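Local coordinates for cytosolic protein (Streptococcus thermophilus, PDB 2QZI) that is of unknown function, belongs to the DUF1827 family, and has sodium ions bound in the crystal, at residues D38-Q43 against E49-N54; V66-F71 against L86-T91. All blocks are in the same frame, centred on the assembly; numbering follows the deposited sequence. Where two conformers were deposited one is given.

Interaction 1: D38-Q43 against E49-N54. With NA (sodium ion), chain F.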
loop_
_atom_site.group_PDB
_atom_site.type_symbol
_atom_site.label_atom_id
_atom_site.label_comp_id
_atom_site.label_asym_id
_atom_site.label_seq_id
_atom_site.Cartn_x
_atom_site.Cartn_y
_atom_site.Cartn_z
ATOM N N ASP A 38 4.525 1.985 8.559
ATOM C CA ASP A 38 3.216 2.489 8.138
ATOM C C ASP A 38 2.945 2.180 6.677
ATOM O O ASP A 38 3.819 2.298 5.857
ATOM C CB ASP A 38 3.120 4.001 8.233
ATOM C CG ASP A 38 3.523 4.535 9.535
ATOM O OD1 ASP A 38 2.887 4.177 10.545
ATOM O OD2 ASP A 38 4.536 5.307 9.528
ATOM N N VAL A 39 1.692 1.846 6.376
ATOM C CA VAL A 39 1.301 1.429 5.052
ATOM C C VAL A 39 0.087 2.268 4.711
ATOM O O VAL A 39 -0.767 2.532 5.577
ATOM C CB VAL A 39 1.005 -0.111 4.984
ATOM C CG1 VAL A 39 0.702 -0.569 3.589
ATOM C CG2 VAL A 39 2.204 -0.924 5.510
ATOM N N VAL A 40 0.129 2.762 3.492
ATOM C CA VAL A 40 -1.009 3.419 2.811
ATOM C C VAL A 40 -1.351 2.586 1.598
ATOM O O VAL A 40 -0.490 2.243 0.854
ATOM C CB VAL A 40 -0.732 4.909 2.427
ATOM C CG1 VAL A 40 -2.002 5.518 1.821
ATOM C CG2 VAL A 40 -0.411 5.694 3.740
ATOM N N PHE A 41 -2.613 2.187 1.484
ATOM C CA PHE A 41 -3.080 1.364 0.354
ATOM C C PHE A 41 -4.193 2.107 -0.381
ATOM O O PHE A 41 -5.167 2.504 0.247
ATOM C CB PHE A 41 -3.674 0.086 0.938
ATOM C CG PHE A 41 -4.320 -0.830 -0.073
ATOM C CD1 PHE A 41 -3.595 -1.308 -1.179
ATOM C CD2 PHE A 41 -5.649 -1.228 0.075
ATOM C CE1 PHE A 41 -4.199 -2.160 -2.094
ATOM C CE2 PHE A 41 -6.286 -2.066 -0.879
ATOM C CZ PHE A 41 -5.548 -2.522 -1.965
ATOM N N THR A 42 -4.102 2.166 -1.709
ATOM C CA THR A 42 -5.113 2.818 -2.553
ATOM C C THR A 42 -5.441 2.021 -3.823
ATOM O O THR A 42 -4.626 1.247 -4.274
ATOM C CB THR A 42 -4.642 4.218 -3.074
ATOM O OG1 THR A 42 -3.632 4.082 -4.076
ATOM C CG2 THR A 42 -4.101 5.174 -1.951
ATOM N N GLN A 43 -6.665 2.216 -4.353
ATOM C CA GLN A 43 -7.111 1.745 -5.649
ATOM C C GLN A 43 -7.649 2.951 -6.390
ATOM O O GLN A 43 -8.323 3.748 -5.792
ATOM C CB GLN A 43 -8.178 0.650 -5.633
ATOM C CG GLN A 43 -8.293 0.034 -7.133
ATOM C CD GLN A 43 -9.341 -1.020 -7.238
ATOM O OE1 GLN A 43 -10.011 -1.303 -6.242
ATOM N NE2 GLN A 43 -9.513 -1.617 -8.438
ATOM N N GLU A 49 -1.969 1.048 -5.372
ATOM C CA GLU A 49 -0.677 1.557 -4.900
ATOM C C GLU A 49 -0.448 1.089 -3.474
ATOM O O GLU A 49 -1.404 0.959 -2.738
ATOM C CB GLU A 49 -0.608 3.093 -4.981
ATOM C CG GLU A 49 -0.662 3.678 -6.426
ATOM C CD GLU A 49 0.498 3.347 -7.327
ATOM O OE1 GLU A 49 1.636 3.145 -6.812
ATOM O OE2 GLU A 49 0.259 3.310 -8.565
ATOM N N LEU A 50 0.788 0.731 -3.104
ATOM C CA LEU A 50 1.101 0.580 -1.643
ATOM C C LEU A 50 2.284 1.500 -1.389
ATOM O O LEU A 50 3.196 1.571 -2.254
ATOM C CB LEU A 50 1.564 -0.836 -1.293
ATOM C CG LEU A 50 0.499 -1.818 -0.887
ATOM C CD1 LEU A 50 1.250 -3.138 -0.838
ATOM C CD2 LEU A 50 -0.070 -1.434 0.523
ATOM N N LEU A 51 2.164 2.302 -0.347
ATOM C CA LEU A 51 3.262 3.157 0.193
ATOM C C LEU A 51 3.665 2.679 1.587
ATOM O O LEU A 51 2.856 2.685 2.512
ATOM C CB LEU A 51 2.827 4.643 0.284
ATOM C CG LEU A 51 2.520 5.100 -1.136
ATOM C CD1 LEU A 51 0.985 5.153 -1.444
ATOM C CD2 LEU A 51 3.245 6.403 -1.411
ATOM N N ILE A 52 4.911 2.253 1.704
ATOM C CA ILE A 52 5.415 1.559 2.893
ATOM C C ILE A 52 6.633 2.351 3.366
ATOM O O ILE A 52 7.567 2.617 2.595
ATOM C CB ILE A 52 5.847 0.117 2.601
ATOM C CG1 ILE A 52 4.654 -0.675 2.018
ATOM C CG2 ILE A 52 6.506 -0.569 3.852
ATOM C CD1 ILE A 52 5.127 -1.935 1.268
ATOM N N SER A 53 6.559 2.803 4.610
ATOM C CA SER A 53 7.556 3.699 5.143
ATOM C C SER A 53 7.721 3.477 6.650
ATOM O O SER A 53 6.869 2.903 7.298
ATOM C CB SER A 53 7.090 5.133 4.906
ATOM O OG SER A 53 5.812 5.296 5.499
ATOM N N ASN A 54 8.846 3.930 7.179
ATOM C CA ASN A 54 9.147 3.749 8.581
ATOM C C ASN A 54 9.979 4.894 9.133
ATOM O O ASN A 54 11.151 4.939 8.899
ATOM C CB ASN A 54 9.908 2.441 8.766
ATOM C CG ASN A 54 9.973 2.006 10.240
ATOM O OD1 ASN A 54 10.147 2.820 11.138
ATOM N ND2 ASN A 54 9.792 0.731 10.476
HETATM NA NA NA F . -4.156 3.706 -6.562
HETATM O O HOH W 1 6.100 6.705 7.882
HETATM O O HOH W 2 -4.098 6.562 -6.906
#
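Val39 and Leu50 meet diagonally across an antiparallel hairpin, a worked example of how one ladder serves two unlike faces. Leu50 extends branch CD2 obliquely towards the other strand, coming to 3.3 Å from Val39 CG1, closer than carbons usually pack; its CG stands well off a staggered position (chi1 -91°), consistent with some strain. Leu50 CD2 also lies 3.9 Å from Phe41 CD1, approaching that ring obliquely. With Ile52, these side chains form the buried face, covered by Phe71 and other residues of helix 61-74.

The opposite face is mixed. Thr42 OG1, placed between its backbone N and carbonyl carbon (chi1 72°), binds sodium at 2.6 Å while passing 3.3 Å from Glu49 CB; His47 O and a water complete the observed ligands. Glu49 bends at its second torsion, taking its carboxylate away to His47 and Ser98. Val40 and Leu51 pack together mid-strand (CB to CB 4.2 Å). At the far end one water donates to Asp38 OD2 (2.7 Å) and also bonds Ser53 OG. Six backbone bonds join the strands, the straightest from Leu51 N to Val40 O (2.9 Å, 173° at the hydrogen). The chemistry implies apolar packing towards the helix, and oxygens engaging ion and water at the other face's two ends.

Interaction 2: V66-F71 against L86-T91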
loop_
_atom_site.group_PDB
_atom_site.type_symbol
_atom_site.label_atom_id
_atom_site.label_comp_id
_atom_site.label_asym_id
_atom_site.label_seq_id
_atom_site.Cartn_x
_atom_site.Cartn_y
_atom_site.Cartn_z
ATOM N N VAL A 66 6.178 -9.743 3.333
ATOM C CA VAL A 66 5.000 -10.024 4.134
ATOM C C VAL A 66 3.878 -9.021 3.830
ATOM O O VAL A 66 2.712 -9.389 3.709
ATOM C CB VAL A 66 5.360 -10.071 5.639
ATOM C CG1 VAL A 66 4.129 -10.041 6.539
ATOM C CG2 VAL A 66 6.200 -11.316 5.946
ATOM N N ILE A 67 4.231 -7.755 3.651
ATOM C CA ILE A 67 3.207 -6.723 3.441
ATOM C C ILE A 67 2.599 -6.857 2.060
ATOM O O ILE A 67 1.371 -6.738 1.871
ATOM C CB ILE A 67 3.761 -5.293 3.664
ATOM C CG1 ILE A 67 4.004 -5.052 5.217
ATOM C CG2 ILE A 67 2.758 -4.244 3.160
ATOM C CD1 ILE A 67 4.953 -3.896 5.432
ATOM N N ARG A 68 3.479 -7.131 1.120
ATOM C CA ARG A 68 3.061 -7.254 -0.269
ATOM C C ARG A 68 2.169 -8.474 -0.416
ATOM O O ARG A 68 1.140 -8.382 -1.100
ATOM C CB ARG A 68 4.254 -7.348 -1.233
ATOM C CG ARG A 68 3.812 -7.341 -2.703
ATOM C CD ARG A 68 4.893 -7.888 -3.677
ATOM N NE ARG A 68 5.639 -6.835 -4.349
ATOM C CZ ARG A 68 6.959 -6.609 -4.237
ATOM N NH1 ARG A 68 7.500 -5.612 -4.929
ATOM N NH2 ARG A 68 7.727 -7.357 -3.422
ATOM N N GLU A 69 2.546 -9.600 0.215
ATOM C CA GLU A 69 1.786 -10.811 0.010
ATOM C C GLU A 69 0.435 -10.755 0.766
ATOM O O GLU A 69 -0.527 -11.409 0.335
ATOM C CB GLU A 69 2.603 -12.061 0.373
ATOM C CG GLU A 69 3.701 -12.449 -0.684
ATOM C CD GLU A 69 3.168 -12.660 -2.154
ATOM O OE1 GLU A 69 3.784 -12.096 -3.123
ATOM O OE2 GLU A 69 2.136 -13.374 -2.326
ATOM N N PHE A 70 0.366 -9.988 1.864
ATOM C CA PHE A 70 -0.890 -9.710 2.564
ATOM C C PHE A 70 -1.888 -8.976 1.663
ATOM O O PHE A 70 -3.040 -9.360 1.567
ATOM C CB PHE A 70 -0.643 -8.870 3.824
ATOM C CG PHE A 70 -1.931 -8.535 4.612
ATOM C CD1 PHE A 70 -2.439 -9.418 5.564
ATOM C CD2 PHE A 70 -2.613 -7.342 4.371
ATOM C CE1 PHE A 70 -3.635 -9.090 6.288
ATOM C CE2 PHE A 70 -3.812 -7.018 5.028
ATOM C CZ PHE A 70 -4.323 -7.896 6.019
ATOM N N PHE A 71 -1.443 -7.934 0.970
ATOM C CA PHE A 71 -2.344 -7.168 0.071
ATOM C C PHE A 71 -2.778 -7.984 -1.122
ATOM O O PHE A 71 -3.954 -7.987 -1.484
ATOM C CB PHE A 71 -1.799 -5.766 -0.253
ATOM C CG PHE A 71 -1.959 -4.833 0.903
ATOM C CD1 PHE A 71 -3.143 -4.097 1.085
ATOM C CD2 PHE A 71 -0.969 -4.761 1.873
ATOM C CE1 PHE A 71 -3.317 -3.296 2.271
ATOM C CE2 PHE A 71 -1.150 -3.982 3.054
ATOM C CZ PHE A 71 -2.316 -3.242 3.239
ATOM N N LEU A 86 4.297 -5.194 -12.392
ATOM C CA LEU A 86 4.513 -4.598 -11.054
ATOM C C LEU A 86 5.764 -3.703 -11.053
ATOM O O LEU A 86 6.792 -4.055 -11.686
ATOM C CB LEU A 86 4.635 -5.693 -9.992
ATOM C CG LEU A 86 3.436 -6.670 -9.900
ATOM C CD1 LEU A 86 3.360 -7.413 -8.544
ATOM C CD2 LEU A 86 2.110 -5.916 -10.168
ATOM N N ARG A 87 5.680 -2.555 -10.364
ATOM C CA ARG A 87 6.797 -1.592 -10.299
ATOM C C ARG A 87 7.100 -1.218 -8.882
ATOM O O ARG A 87 6.204 -0.807 -8.151
ATOM C CB ARG A 87 6.408 -0.355 -11.059
ATOM C CG ARG A 87 7.471 0.685 -11.244
ATOM C CD ARG A 87 7.026 1.543 -12.426
ATOM N NE ARG A 87 7.948 2.663 -12.565
ATOM C CZ ARG A 87 8.013 3.669 -11.699
ATOM N NH1 ARG A 87 8.916 4.629 -11.889
ATOM N NH2 ARG A 87 7.177 3.706 -10.654
ATOM N N THR A 88 8.345 -1.386 -8.450
ATOM C CA THR A 88 8.657 -1.179 -7.010
ATOM C C THR A 88 9.761 -0.140 -6.936
ATOM O O THR A 88 10.790 -0.323 -7.500
ATOM C CB THR A 88 9.101 -2.471 -6.287
ATOM O OG1 THR A 88 8.169 -3.497 -6.597
ATOM C CG2 THR A 88 9.086 -2.287 -4.782
ATOM N N VAL A 89 9.477 0.977 -6.274
ATOM C CA VAL A 89 10.455 2.042 -6.157
ATOM C C VAL A 89 10.978 2.043 -4.714
ATOM O O VAL A 89 10.217 2.290 -3.773
ATOM C CB VAL A 89 9.867 3.421 -6.537
ATOM C CG1 VAL A 89 10.975 4.540 -6.269
ATOM C CG2 VAL A 89 9.363 3.375 -8.062
ATOM N N HIS A 90 12.272 1.792 -4.582
ATOM C CA HIS A 90 12.931 1.754 -3.284
ATOM C C HIS A 90 13.741 3.036 -3.083
ATOM O O HIS A 90 14.682 3.293 -3.809
ATOM C CB HIS A 90 13.887 0.559 -3.257
ATOM C CG HIS A 90 13.731 -0.326 -2.065
ATOM N ND1 HIS A 90 14.396 -0.100 -0.876
ATOM C CD2 HIS A 90 13.032 -1.474 -1.893
ATOM C CE1 HIS A 90 14.084 -1.049 -0.012
ATOM N NE2 HIS A 90 13.274 -1.904 -0.609
ATOM N N THR A 91 13.339 3.836 -2.098
ATOM C CA THR A 91 14.187 4.922 -1.602
ATOM C C THR A 91 14.434 4.750 -0.102
ATOM O O THR A 91 13.957 3.823 0.557
ATOM C CB THR A 91 13.544 6.336 -1.771
ATOM O OG1 THR A 91 12.317 6.406 -1.010
ATOM C CG2 THR A 91 13.288 6.685 -3.198
#
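Arg68 reaches from helix 61-74 towards Thr88 on one edge strand, 87-91, of the antiparallel sheet in this alpha+beta fold. Such a reach illustrates how a long side chain can join elements whose backbones do not pack together: Arg68 CA and Thr88 CA are 10.7 Å apart. The arginine was modelled in two conformers, so the path followed here is one of two.

CB sets out from the helix in the direction of the strand, and CG continues outward, anti to the backbone N (chi1 -175°). The side chain also touches Ile97 of strand 94-100, the strand intervening between the hairpin and the edge. A turn about the CG-CD bond (chi3 -100°) then swings NE out of the extended line. At CZ the group forks: NH2 turns back on the same side as CD and forms a salt bridge with Glu65 on its own helix, whereas NH1 points onward to the strand.

Thr88 comes from the opposite direction and meets the guanidinium at its edge, with CB in the guanidinium plane. Its methyl CG2 lies 3.7 Å from Arg68 NH1, and in this conformer Thr88 OG1 sits nearer, 2.8 Å from Arg68 NH1 and close to the plane.

Followed from the N terminus, the chain passes strands 6-8 and 28-34 before interaction 1 closes a short hairpin loop between strands 37-44 and 47-53. It then enters helix 61-74, and interaction 2 closes a longer loop when strand 87-91 arrives at the sheet edge. The two contacts are in series, neither nested nor crossed. They nevertheless touch through the core: Phe71 packs its CE1 3.5 Å from Phe41 CG, and Ile67 CG2 lies 3.8 Å from Ile52 CD1. The helix thus lies against the central hairpin, and in the conformer described the Arg68 side chain extends past strand 94-100 to the edge strand.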